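Local coordinates for protein phytase (Debaryomyces castellii, PDB 2GFI) that hydrolyses phytate (inositol hexakisphosphate) as a 3-phytase of the histidine acid phosphatase family, at residues A41-N46 and G372-I377; K120-K125 and I130-T135; T135-H140 and Y169-Y174; F175-G178 and D183-N186. All coordinates share one frame; numbering follows the deposited sequence.

Interaction 1 (A41-N46 and G372-I377); sequences APYIQN and GARTII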
loop_
_atom_site.group_PDB
_atom_site.type_symbol
_atom_site.label_atom_id
_atom_site.label_comp_id
_atom_site.label_asym_id
_atom_site.label_seq_id
_atom_site.Cartn_x
_atom_site.Cartn_y
_atom_site.Cartn_z
ATOM N N ALA A 41 -13.016 -14.721 -10.737
ATOM C CA ALA A 41 -11.658 -14.518 -10.282
ATOM C C ALA A 41 -11.653 -14.572 -8.724
ATOM O O ALA A 41 -12.703 -14.843 -8.130
ATOM C CB ALA A 41 -11.118 -13.194 -10.836
ATOM N N PRO A 42 -10.509 -14.362 -8.060
ATOM C CA PRO A 42 -10.471 -14.481 -6.604
ATOM C C PRO A 42 -11.446 -13.561 -5.837
ATOM O O PRO A 42 -12.000 -12.594 -6.401
ATOM C CB PRO A 42 -8.999 -14.192 -6.255
ATOM C CG PRO A 42 -8.255 -14.641 -7.515
ATOM C CD PRO A 42 -9.168 -14.108 -8.614
ATOM N N TYR A 43 -11.634 -13.887 -4.552
ATOM C CA TYR A 43 -12.421 -13.058 -3.663
ATOM C C TYR A 43 -11.965 -11.609 -3.721
ATOM O O TYR A 43 -10.758 -11.322 -3.807
ATOM C CB TYR A 43 -12.276 -13.538 -2.205
ATOM C CG TYR A 43 -13.115 -12.716 -1.274
ATOM C CD1 TYR A 43 -14.498 -12.722 -1.375
ATOM C CD2 TYR A 43 -12.523 -11.904 -0.314
ATOM C CE1 TYR A 43 -15.271 -11.947 -0.528
ATOM C CE2 TYR A 43 -13.286 -11.141 0.540
ATOM C CZ TYR A 43 -14.647 -11.155 0.426
ATOM O OH TYR A 43 -15.389 -10.351 1.294
ATOM N N ILE A 44 -12.940 -10.701 -3.667
ATOM C CA ILE A 44 -12.652 -9.307 -3.429
ATOM C C ILE A 44 -13.769 -8.716 -2.587
ATOM O O ILE A 44 -14.940 -9.058 -2.755
ATOM C CB ILE A 44 -12.466 -8.539 -4.787
ATOM C CG1 ILE A 44 -11.741 -7.208 -4.554
ATOM C CG2 ILE A 44 -13.800 -8.411 -5.520
ATOM C CD1 ILE A 44 -11.266 -6.533 -5.826
ATOM N N GLN A 45 -13.391 -7.814 -1.692
ATOM C CA GLN A 45 -14.334 -7.140 -0.804
ATOM C C GLN A 45 -15.160 -6.134 -1.570
ATOM O O GLN A 45 -14.673 -5.459 -2.492
ATOM C CB GLN A 45 -13.610 -6.430 0.345
ATOM C CG GLN A 45 -12.812 -7.371 1.215
ATOM C CD GLN A 45 -12.070 -6.668 2.310
ATOM O OE1 GLN A 45 -11.785 -5.466 2.225
ATOM N NE2 GLN A 45 -11.742 -7.404 3.342
ATOM N N ASN A 46 -16.418 -6.023 -1.167
ATOM C CA ASN A 46 -17.320 -5.094 -1.765
ATOM C C ASN A 46 -16.749 -3.675 -1.589
ATOM O O ASN A 46 -16.152 -3.371 -0.540
ATOM C CB ASN A 46 -18.654 -5.290 -1.082
ATOM C CG ASN A 46 -19.726 -4.411 -1.643
ATOM O OD1 ASN A 46 -19.708 -3.205 -1.422
ATOM N ND2 ASN A 46 -20.678 -5.004 -2.371
ATOM N N GLY A 372 -15.802 -17.057 -3.115
ATOM C CA GLY A 372 -15.646 -16.920 -1.685
ATOM C C GLY A 372 -16.587 -15.858 -1.145
ATOM O O GLY A 372 -16.365 -15.333 -0.048
ATOM N N ALA A 373 -17.629 -15.523 -1.911
ATOM C CA ALA A 373 -18.655 -14.561 -1.488
ATOM C C ALA A 373 -19.189 -14.842 -0.082
ATOM O O ALA A 373 -19.388 -15.995 0.295
ATOM C CB ALA A 373 -19.804 -14.558 -2.466
ATOM N N ARG A 374 -19.460 -13.776 0.665
ATOM C CA ARG A 374 -19.959 -13.891 2.002
ATOM C C ARG A 374 -21.076 -12.891 2.190
ATOM O O ARG A 374 -20.893 -11.685 2.039
ATOM C CB ARG A 374 -18.825 -13.701 3.037
ATOM C CG ARG A 374 -17.951 -12.458 2.824
ATOM C CD ARG A 374 -16.538 -12.594 3.310
ATOM N NE ARG A 374 -15.836 -13.536 2.462
ATOM C CZ ARG A 374 -14.580 -13.937 2.617
ATOM N NH1 ARG A 374 -13.829 -13.480 3.621
ATOM N NH2 ARG A 374 -14.067 -14.782 1.729
ATOM N N THR A 375 -22.262 -13.389 2.474
ATOM C CA THR A 375 -23.336 -12.513 2.843
ATOM C C THR A 375 -23.582 -12.785 4.314
ATOM O O THR A 375 -23.848 -13.911 4.719
ATOM C CB THR A 375 -24.575 -12.800 1.964
ATOM O OG1 THR A 375 -24.427 -12.072 0.728
ATOM C CG2 THR A 375 -25.886 -12.283 2.621
ATOM N N ILE A 376 -23.431 -11.754 5.122
ATOM C CA ILE A 376 -23.593 -11.916 6.557
ATOM C C ILE A 376 -24.722 -11.008 7.054
ATOM O O ILE A 376 -24.809 -9.836 6.660
ATOM C CB ILE A 376 -22.280 -11.582 7.255
ATOM C CG1 ILE A 376 -21.290 -12.755 7.119
ATOM C CG2 ILE A 376 -22.520 -11.165 8.709
ATOM C CD1 ILE A 376 -19.853 -12.330 7.387
ATOM N N ILE A 377 -25.606 -11.583 7.872
ATOM C CA ILE A 377 -26.527 -10.821 8.707
ATOM C C ILE A 377 -26.036 -10.831 10.145
ATOM O O ILE A 377 -25.830 -11.895 10.715
ATOM C CB ILE A 377 -27.931 -11.414 8.600
ATOM C CG1 ILE A 377 -28.316 -11.511 7.114
ATOM C CG2 ILE A 377 -28.925 -10.558 9.401
ATOM C CD1 ILE A 377 -29.564 -12.310 6.821
#
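The guanidinium of Arg-374 lies flat on the ring of Tyr-43, centres 3.7 Å apart and planes tilted by 16°, a stacked cation-pi pair. NH2 sits over the middle of the ring, while the other end of the group overlaps the phenol carbon, with Arg-374 NE 3.4 Å from Tyr-43 CZ. Beyond it, Tyr-43 OH approaches Arg-374 CD to 3.2 Å; the hydroxyl's hydrogen-bond partner is Asp-394. A bend at chi3 (69°) folds the arginine back along its own segment, where NE (3.1 Å) and NH2 (3.0 Å) both donate to Gly-372 O in the guanidinium plane. This two-nitrogen grip on one oxygen fixes the rotation of the group, and NH2 carries a salt bridge to Asp-136 as well. The same Gly-372 O meets Tyr-43 CD1 obliquely at 3.5 Å. Gln-45 N of the tyrosine's own loop lies over the opposite ring face, displaced toward the rim.

Elsewhere the contact is looser. Ala-373 turns its CB away, and beyond Arg-374 strand 374-382 diverges from the loop. Leu-20 of the second subunit packs on Tyr-43. The neighbouring Ala-373 side chain is about 6 Å from that of Asp-333, the predicted proton donor, at their nearest atoms. With a pi face, a carbonyl oxygen and a carboxylate around it, the buried guanidinium probably keeps its positive charge.

Interaction 2 (K120-K125 and I130-T135); sequences KETSPK and IYAGTT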
loop_
_atom_site.group_PDB
_atom_site.type_symbol
_atom_site.label_atom_id
_atom_site.label_comp_id
_atom_site.label_asym_id
_atom_site.label_seq_id
_atom_site.Cartn_x
_atom_site.Cartn_y
_atom_site.Cartn_z
ATOM N N LYS A 120 -13.485 -28.309 -8.881
ATOM C CA LYS A 120 -12.944 -28.415 -7.519
ATOM C C LYS A 120 -12.463 -27.074 -7.013
ATOM O O LYS A 120 -12.013 -26.220 -7.790
ATOM C CB LYS A 120 -11.739 -29.363 -7.461
ATOM C CG LYS A 120 -11.946 -30.775 -8.027
ATOM C CD LYS A 120 -12.993 -31.587 -7.302
ATOM C CE LYS A 120 -12.834 -33.086 -7.630
ATOM N NZ LYS A 120 -13.383 -33.328 -8.997
ATOM N N GLU A 121 -12.494 -26.924 -5.698
ATOM C CA GLU A 121 -11.824 -25.815 -5.045
ATOM C C GLU A 121 -10.367 -25.884 -5.395
ATOM O O GLU A 121 -9.789 -26.972 -5.453
ATOM C CB GLU A 121 -11.975 -25.946 -3.517
ATOM C CG GLU A 121 -13.362 -25.605 -2.994
ATOM C CD GLU A 121 -13.662 -24.148 -3.251
ATOM O OE1 GLU A 121 -13.128 -23.311 -2.501
ATOM O OE2 GLU A 121 -14.414 -23.837 -4.220
ATOM N N THR A 122 -9.746 -24.740 -5.630
ATOM C CA THR A 122 -8.276 -24.699 -5.612
ATOM C C THR A 122 -7.874 -24.768 -4.135
ATOM O O THR A 122 -8.575 -24.237 -3.262
ATOM C CB THR A 122 -7.791 -23.408 -6.229
ATOM O OG1 THR A 122 -8.680 -22.345 -5.816
ATOM C CG2 THR A 122 -7.911 -23.462 -7.810
ATOM N N SER A 123 -6.754 -25.406 -3.861
ATOM C CA SER A 123 -6.308 -25.607 -2.501
ATOM C C SER A 123 -4.806 -25.704 -2.576
ATOM O O SER A 123 -4.286 -25.839 -3.659
ATOM C CB SER A 123 -6.852 -26.936 -1.959
ATOM O OG SER A 123 -6.201 -27.992 -2.637
ATOM N N PRO A 124 -4.104 -25.603 -1.445
ATOM C CA PRO A 124 -2.675 -25.843 -1.395
ATOM C C PRO A 124 -2.282 -27.177 -2.006
ATOM O O PRO A 124 -1.151 -27.376 -2.405
ATOM C CB PRO A 124 -2.408 -25.865 0.109
ATOM C CG PRO A 124 -3.352 -24.913 0.656
ATOM C CD PRO A 124 -4.621 -25.159 -0.137
ATOM N N LYS A 125 -3.236 -28.098 -2.058
ATOM C CA LYS A 125 -2.985 -29.469 -2.487
ATOM C C LYS A 125 -3.009 -29.615 -4.025
ATOM O O LYS A 125 -2.249 -30.390 -4.589
ATOM C CB LYS A 125 -4.008 -30.358 -1.789
ATOM C CG LYS A 125 -3.909 -31.842 -2.010
ATOM C CD LYS A 125 -5.154 -32.459 -1.385
ATOM C CE LYS A 125 -5.060 -33.961 -1.280
ATOM N NZ LYS A 125 -6.313 -34.442 -0.640
ATOM N N ILE A 130 -1.820 -18.443 -4.297
ATOM C CA ILE A 130 -2.224 -17.825 -3.022
ATOM C C ILE A 130 -3.737 -17.607 -2.954
ATOM O O ILE A 130 -4.279 -17.464 -1.873
ATOM C CB ILE A 130 -1.437 -16.506 -2.773
ATOM C CG1 ILE A 130 -1.859 -15.419 -3.775
ATOM C CG2 ILE A 130 0.061 -16.788 -2.834
ATOM C CD1 ILE A 130 -1.410 -14.056 -3.386
ATOM N N TYR A 131 -4.392 -17.563 -4.117
ATOM C CA TYR A 131 -5.823 -17.301 -4.213
ATOM C C TYR A 131 -6.681 -18.571 -4.037
ATOM O O TYR A 131 -7.865 -18.579 -4.338
ATOM C CB TYR A 131 -6.127 -16.629 -5.543
ATOM C CG TYR A 131 -5.400 -15.306 -5.672
ATOM C CD1 TYR A 131 -5.676 -14.243 -4.789
ATOM C CD2 TYR A 131 -4.459 -15.111 -6.686
ATOM C CE1 TYR A 131 -5.034 -13.056 -4.911
ATOM C CE2 TYR A 131 -3.808 -13.953 -6.805
ATOM C CZ TYR A 131 -4.081 -12.905 -5.926
ATOM O OH TYR A 131 -3.365 -11.722 -6.067
ATOM N N ALA A 132 -6.080 -19.627 -3.524
ATOM C CA ALA A 132 -6.777 -20.887 -3.360
ATOM C C ALA A 132 -8.067 -20.706 -2.586
ATOM O O ALA A 132 -8.154 -19.911 -1.649
ATOM C CB ALA A 132 -5.863 -21.921 -2.707
ATOM N N GLY A 133 -9.093 -21.408 -3.048
ATOM C CA GLY A 133 -10.441 -21.295 -2.516
ATOM C C GLY A 133 -10.490 -21.802 -1.098
ATOM O O GLY A 133 -11.240 -21.269 -0.275
ATOM N N THR A 134 -9.685 -22.816 -0.792
ATOM C CA THR A 134 -9.794 -23.429 0.513
ATOM C C THR A 134 -9.118 -22.524 1.538
ATOM O O THR A 134 -9.578 -22.421 2.664
ATOM C CB THR A 134 -9.168 -24.805 0.551
ATOM O OG1 THR A 134 -7.795 -24.692 0.158
ATOM C CG2 THR A 134 -9.813 -25.742 -0.459
ATOM N N THR A 135 -8.013 -21.910 1.133
ATOM C CA THR A 135 -7.276 -20.936 1.933
ATOM C C THR A 135 -8.177 -19.766 2.282
ATOM O O THR A 135 -8.274 -19.359 3.447
ATOM C CB THR A 135 -6.042 -20.494 1.162
ATOM O OG1 THR A 135 -5.182 -21.623 0.984
ATOM C CG2 THR A 135 -5.217 -19.519 1.945
HETATM O O HOH W 1 -7.913 -19.905 -6.704
#
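Thr-122 receives the start of helix 133-148 with two oxygens. Its OG1 accepts from Gly-133 N at 3.0 Å (148° at the hydrogen), and its backbone O accepts from Thr-134 N at 3.1 Å, with a second, weak bond from Gly-133 N. The hydroxyl is placed by a chi1 of 39°, which sets OG1 between the backbone N and the carbonyl carbon. A water 2.7 Å from Thr-122 OG1 links it, by a weak bond, to Tyr-131 O.

Around these polar bonds the side chains close in. Thr-134 OG1 lies 3.2 Å from Pro-124 CD, while its CG2 touches Ser-123 CB and Glu-121 CB. Ala-132 CB rests on Ser-123 CA at 3.7 Å. Glu-121 OE1 comes within 3.3 Å of Gly-133 C, where a side chain on the glycine would collide with the carboxylate. A valine in place of Thr-122 would probably leave Gly-133 N with only the weak bond to the backbone oxygen and the water without its hydroxyl partner.

Farther out, Ser-123 OG accepts from Lys-125 N in an ST turn, and Asn-126 bonds both Glu-121 O and Ser-123 N. Ala-132, the N-cap residue, has no side-chain acceptor of its own; the arrangement is that of a helix N-terminus whose first amides are met by a preceding loop, here beside the predicted nucleophile His-70.

Interaction 3 (T135-H140 and Y169-Y174); sequences TDAMKH and YQTSQY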
loop_
_atom_site.group_PDB
_atom_site.type_symbol
_atom_site.label_atom_id
_atom_site.label_comp_id
_atom_site.label_asym_id
_atom_site.label_seq_id
_atom_site.Cartn_x
_atom_site.Cartn_y
_atom_site.Cartn_z
ATOM N N THR A 135 -8.013 -21.910 1.133
ATOM C CA THR A 135 -7.276 -20.936 1.933
ATOM C C THR A 135 -8.177 -19.766 2.282
ATOM O O THR A 135 -8.274 -19.359 3.447
ATOM C CB THR A 135 -6.042 -20.494 1.162
ATOM O OG1 THR A 135 -5.182 -21.623 0.984
ATOM C CG2 THR A 135 -5.217 -19.519 1.945
ATOM N N ASP A 136 -8.869 -19.264 1.274
ATOM C CA ASP A 136 -9.835 -18.202 1.423
ATOM C C ASP A 136 -10.903 -18.582 2.448
ATOM O O ASP A 136 -11.219 -17.775 3.315
ATOM C CB ASP A 136 -10.436 -17.985 0.043
ATOM C CG ASP A 136 -11.586 -17.006 0.026
ATOM O OD1 ASP A 136 -11.938 -16.455 1.069
ATOM O OD2 ASP A 136 -12.216 -16.725 -1.010
ATOM N N ALA A 137 -11.470 -19.798 2.347
ATOM C CA ALA A 137 -12.497 -20.263 3.269
ATOM C C ALA A 137 -11.941 -20.454 4.660
ATOM O O ALA A 137 -12.553 -20.022 5.624
ATOM C CB ALA A 137 -13.169 -21.580 2.745
ATOM N N MET A 138 -10.777 -21.095 4.776
ATOM C CA MET A 138 -10.116 -21.261 6.069
ATOM C C MET A 138 -9.831 -19.907 6.759
ATOM O O MET A 138 -10.183 -19.718 7.915
ATOM C CB MET A 138 -8.834 -22.091 5.921
ATOM C CG MET A 138 -8.207 -22.546 7.255
ATOM S SD MET A 138 -6.985 -23.910 7.165
ATOM C CE MET A 138 -8.041 -25.271 7.548
ATOM N N LYS A 139 -9.238 -18.950 6.054
ATOM C CA LYS A 139 -8.908 -17.634 6.650
ATOM C C LYS A 139 -10.172 -16.917 7.073
ATOM O O LYS A 139 -10.171 -16.198 8.086
ATOM C CB LYS A 139 -8.150 -16.733 5.669
ATOM C CG LYS A 139 -6.788 -17.189 5.304
ATOM C CD LYS A 139 -6.123 -16.134 4.411
ATOM C CE LYS A 139 -4.673 -16.488 4.091
ATOM N NZ LYS A 139 -4.268 -15.831 2.816
ATOM N N HIS A 140 -11.230 -17.084 6.258
ATOM C CA HIS A 140 -12.525 -16.520 6.547
ATOM C C HIS A 140 -13.082 -17.106 7.865
ATOM O O HIS A 140 -13.538 -16.368 8.725
ATOM C CB HIS A 140 -13.519 -16.742 5.393
ATOM C CG HIS A 140 -14.849 -16.077 5.616
ATOM N ND1 HIS A 140 -15.961 -16.344 4.847
ATOM C CD2 HIS A 140 -15.247 -15.178 6.552
ATOM C CE1 HIS A 140 -16.983 -15.623 5.283
ATOM N NE2 HIS A 140 -16.574 -14.894 6.309
ATOM N N TYR A 169 -19.200 -27.877 -0.332
ATOM C CA TYR A 169 -19.063 -28.669 0.838
ATOM C C TYR A 169 -17.658 -28.485 1.395
ATOM O O TYR A 169 -17.464 -28.372 2.615
ATOM C CB TYR A 169 -19.317 -30.151 0.532
ATOM C CG TYR A 169 -18.920 -31.013 1.703
ATOM C CD1 TYR A 169 -19.776 -31.187 2.804
ATOM C CD2 TYR A 169 -17.678 -31.613 1.739
ATOM C CE1 TYR A 169 -19.393 -31.963 3.906
ATOM C CE2 TYR A 169 -17.294 -32.360 2.816
ATOM C CZ TYR A 169 -18.156 -32.542 3.879
ATOM O OH TYR A 169 -17.722 -33.314 4.912
ATOM N N GLN A 170 -16.682 -28.474 0.498
ATOM C CA GLN A 170 -15.296 -28.347 0.920
ATOM C C GLN A 170 -15.059 -26.965 1.528
ATOM O O GLN A 170 -14.422 -26.835 2.545
ATOM C CB GLN A 170 -14.326 -28.637 -0.230
ATOM C CG GLN A 170 -12.908 -28.694 0.243
ATOM C CD GLN A 170 -11.995 -29.297 -0.780
ATOM O OE1 GLN A 170 -12.018 -28.884 -1.937
ATOM N NE2 GLN A 170 -11.156 -30.261 -0.356
ATOM N N THR A 171 -15.630 -25.950 0.926
ATOM C CA THR A 171 -15.596 -24.619 1.482
ATOM C C THR A 171 -16.069 -24.646 2.931
ATOM O O THR A 171 -15.383 -24.102 3.809
ATOM C CB THR A 171 -16.441 -23.698 0.652
ATOM O OG1 THR A 171 -15.844 -23.612 -0.636
ATOM C CG2 THR A 171 -16.351 -22.255 1.173
ATOM N N SER A 172 -17.192 -25.341 3.176
ATOM C CA SER A 172 -17.842 -25.272 4.475
ATOM C C SER A 172 -16.896 -25.851 5.493
ATOM O O SER A 172 -16.824 -25.365 6.604
ATOM C CB SER A 172 -19.210 -25.997 4.475
ATOM O OG SER A 172 -19.055 -27.403 4.468
ATOM N N GLN A 173 -16.149 -26.871 5.076
ATOM C CA GLN A 173 -15.232 -27.600 5.953
ATOM C C GLN A 173 -13.984 -26.819 6.230
ATOM O O GLN A 173 -13.471 -26.861 7.337
ATOM C CB GLN A 173 -14.844 -28.953 5.335
ATOM C CG GLN A 173 -16.041 -29.881 5.202
ATOM C CD GLN A 173 -16.761 -30.034 6.520
ATOM O OE1 GLN A 173 -17.821 -29.431 6.733
ATOM N NE2 GLN A 173 -16.167 -30.772 7.423
ATOM N N TYR A 174 -13.466 -26.125 5.222
ATOM C CA TYR A 174 -12.315 -25.282 5.471
ATOM C C TYR A 174 -12.693 -24.112 6.364
ATOM O O TYR A 174 -11.950 -23.770 7.249
ATOM C CB TYR A 174 -11.680 -24.806 4.170
ATOM C CG TYR A 174 -10.654 -25.784 3.694
ATOM C CD1 TYR A 174 -11.013 -26.852 2.891
ATOM C CD2 TYR A 174 -9.324 -25.652 4.061
ATOM C CE1 TYR A 174 -10.055 -27.768 2.427
ATOM C CE2 TYR A 174 -8.357 -26.531 3.597
ATOM C CZ TYR A 174 -8.741 -27.605 2.787
ATOM O OH TYR A 174 -7.796 -28.514 2.350
#
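Met-138 meets Tyr-174 first through its backbone: Met-138 CA makes a CA-H...O contact with Tyr-174 O at 3.3 Å, 151° at the hydrogen. From there the side chain climbs along the tyrosine. Met-138 CB lies 3.8 Å from Tyr-174 O and is also near CD2 of the ring, and CG stays beside the same carbonyl oxygen. The chain then bends at chi3 (-96°), which swings the terminal methyl back to the ring, so that Met-138 CE reaches Tyr-174 CD2 at 3.7 Å, approaching obliquely. The same methyl also touches Arg-177 one turn on.

One residue earlier, Ala-137 points toward the other helix. Its CB is 3.5 Å from Thr-171 O, 3.6 Å from Thr-171 CG2 and 3.8 Å from Tyr-174 CB. Such a small side chain lets the helical segments approach to 7.9 Å between axes, with their directions 38° apart. These are helices 133-148 and 166-180 of the alpha/beta fold of the histidine phosphatases, running roughly the same way; the second lies against strands 158-163 and 326-331, which its Ser-172 touches through Val-160, Thr-162 and Phe-330.

Thr-171 presents its methyl to Ala-137 and turns OG1 elsewhere, to Arg-167 O and Gly-71 N, beside the predicted nucleophile His-70. At the far end of the tyrosine, Tyr-174 OH is hydrogen-bonded to the backbone N of Asp-182 of the third subunit, and Ile-142 of that subunit packs on Met-138.

Interaction 4 (F175-G178 and D183-N186); sequences FARG and DFSN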
loop_
_atom_site.group_PDB
_atom_site.type_symbol
_atom_site.label_atom_id
_atom_site.label_comp_id
_atom_site.label_asym_id
_atom_site.label_seq_id
_atom_site.Cartn_x
_atom_site.Cartn_y
_atom_site.Cartn_z
ATOM N N PHE A 175 -13.864 -23.526 6.127
ATOM C CA PHE A 175 -14.357 -22.486 6.952
ATOM C C PHE A 175 -14.488 -22.962 8.397
ATOM O O PHE A 175 -13.971 -22.300 9.297
ATOM C CB PHE A 175 -15.726 -22.024 6.452
ATOM C CG PHE A 175 -16.313 -20.922 7.288
ATOM C CD1 PHE A 175 -16.168 -19.596 6.903
ATOM C CD2 PHE A 175 -16.967 -21.212 8.495
ATOM C CE1 PHE A 175 -16.684 -18.576 7.692
ATOM C CE2 PHE A 175 -17.485 -20.185 9.295
ATOM C CZ PHE A 175 -17.344 -18.876 8.895
ATOM N N ALA A 176 -15.153 -24.103 8.607
ATOM C CA ALA A 176 -15.398 -24.646 9.931
ATOM C C ALA A 176 -14.083 -24.928 10.616
ATOM O O ALA A 176 -13.932 -24.667 11.823
ATOM C CB ALA A 176 -16.274 -25.893 9.867
ATOM N N ARG A 177 -13.100 -25.402 9.839
ATOM C CA ARG A 177 -11.785 -25.647 10.384
ATOM C C ARG A 177 -11.089 -24.352 10.770
ATOM O O ARG A 177 -10.409 -24.283 11.802
ATOM C CB ARG A 177 -10.931 -26.431 9.416
ATOM C CG ARG A 177 -11.349 -27.879 9.294
ATOM C CD ARG A 177 -10.610 -28.608 8.185
ATOM N NE ARG A 177 -11.127 -29.953 8.011
ATOM C CZ ARG A 177 -10.688 -31.001 8.691
ATOM N NH1 ARG A 177 -9.753 -30.839 9.620
ATOM N NH2 ARG A 177 -11.214 -32.204 8.465
ATOM N N GLY A 178 -11.232 -23.321 9.945
ATOM C CA GLY A 178 -10.667 -22.053 10.335
ATOM C C GLY A 178 -11.348 -21.592 11.618
ATOM O O GLY A 178 -10.701 -21.079 12.531
ATOM N N ASP A 183 -9.907 -27.056 17.952
ATOM C CA ASP A 183 -11.097 -27.687 18.527
ATOM C C ASP A 183 -11.934 -28.413 17.489
ATOM O O ASP A 183 -12.946 -29.014 17.833
ATOM C CB ASP A 183 -12.014 -26.658 19.193
ATOM C CG ASP A 183 -11.383 -26.012 20.392
ATOM O OD1 ASP A 183 -10.671 -26.715 21.150
ATOM O OD2 ASP A 183 -11.545 -24.802 20.657
ATOM N N PHE A 184 -11.530 -28.330 16.227
ATOM C CA PHE A 184 -12.299 -28.917 15.145
ATOM C C PHE A 184 -12.219 -30.436 15.221
ATOM O O PHE A 184 -11.147 -30.986 15.396
ATOM C CB PHE A 184 -11.822 -28.418 13.765
ATOM C CG PHE A 184 -12.561 -29.053 12.644
ATOM C CD1 PHE A 184 -13.667 -28.428 12.093
ATOM C CD2 PHE A 184 -12.226 -30.358 12.213
ATOM C CE1 PHE A 184 -14.395 -29.046 11.072
ATOM C CE2 PHE A 184 -12.951 -30.970 11.219
ATOM C CZ PHE A 184 -14.040 -30.316 10.635
ATOM N N SER A 185 -13.372 -31.090 15.123
ATOM C CA SER A 185 -13.484 -32.556 15.100
ATOM C C SER A 185 -14.901 -32.887 14.650
ATOM O O SER A 185 -15.756 -31.997 14.561
ATOM C CB SER A 185 -13.220 -33.173 16.493
ATOM O OG SER A 185 -14.361 -33.073 17.346
ATOM N N ASN A 186 -15.154 -34.166 14.386
ATOM C CA ASN A 186 -16.502 -34.594 13.993
ATOM C C ASN A 186 -17.465 -34.513 15.147
ATOM O O ASN A 186 -18.675 -34.566 14.942
ATOM C CB ASN A 186 -16.531 -35.981 13.295
ATOM C CG ASN A 186 -15.878 -37.072 14.112
ATOM O OD1 ASN A 186 -15.823 -37.008 15.347
ATOM N ND2 ASN A 186 -15.371 -38.097 13.421
#
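Phe-184 presents a ring face to Arg-177. Over its centre stands Arg-177 CG, 3.6 Å from the centroid and 7° off the ring normal, a CH-pi contact. The arginine chain then runs extended from CG to NE across the ring, and the guanidinium comes down above the ring's far side, with Arg-177 CZ 3.4 Å from Phe-184 CE2. Its plane is inclined to the ring by 34°, too steep for a flat stack, although Phe-184 CE2 lies under the centre of its face. Ala-176 supplies the third part: its CB is 3.9 Å from Phe-184 CE1, and Ala-176 O faces Phe-184 CD1 obliquely at 3.8 Å. With CG anti to the backbone N (chi1 178°), the phenylalanine reaches from its loop back to the helix.

A serine in place of Phe-184 would probably leave the aliphatic part of Arg-177 without its ring, free its guanidinium to swing and open a gap beside Ala-176.

In the fold, the contact closes the turn between the end of helix 166-180 and strand 189-194, whose Val-189 touches both Ala-176 and Phe-184, while Phe-175 on the same helix packs edge-to-face with His-140 and Phe-144 of helix 133-148.

In the fold
Interactions 2, 3 and 4 follow one another along the chain, all in the 325 residues between the two segments of interaction 1. Helix 133-148 is shared by interactions 2 and 3, which have Thr-135 in common and centres about 9 Å apart; helix 166-180 is shared by interactions 3 and 4, about 10 Å apart. Interaction 1 reaches the first helix through the salt bridge between Arg-374 and Asp-136 and lies nearest the centre of the chain, interaction 4 farthest out, about 21 Å from interaction 1 between centres. Two packed helices thus lead from beside the predicted catalytic residues toward the periphery, and interactions 2, 3 and 4 all touch the third subunit, consistent with a link between site and assembly.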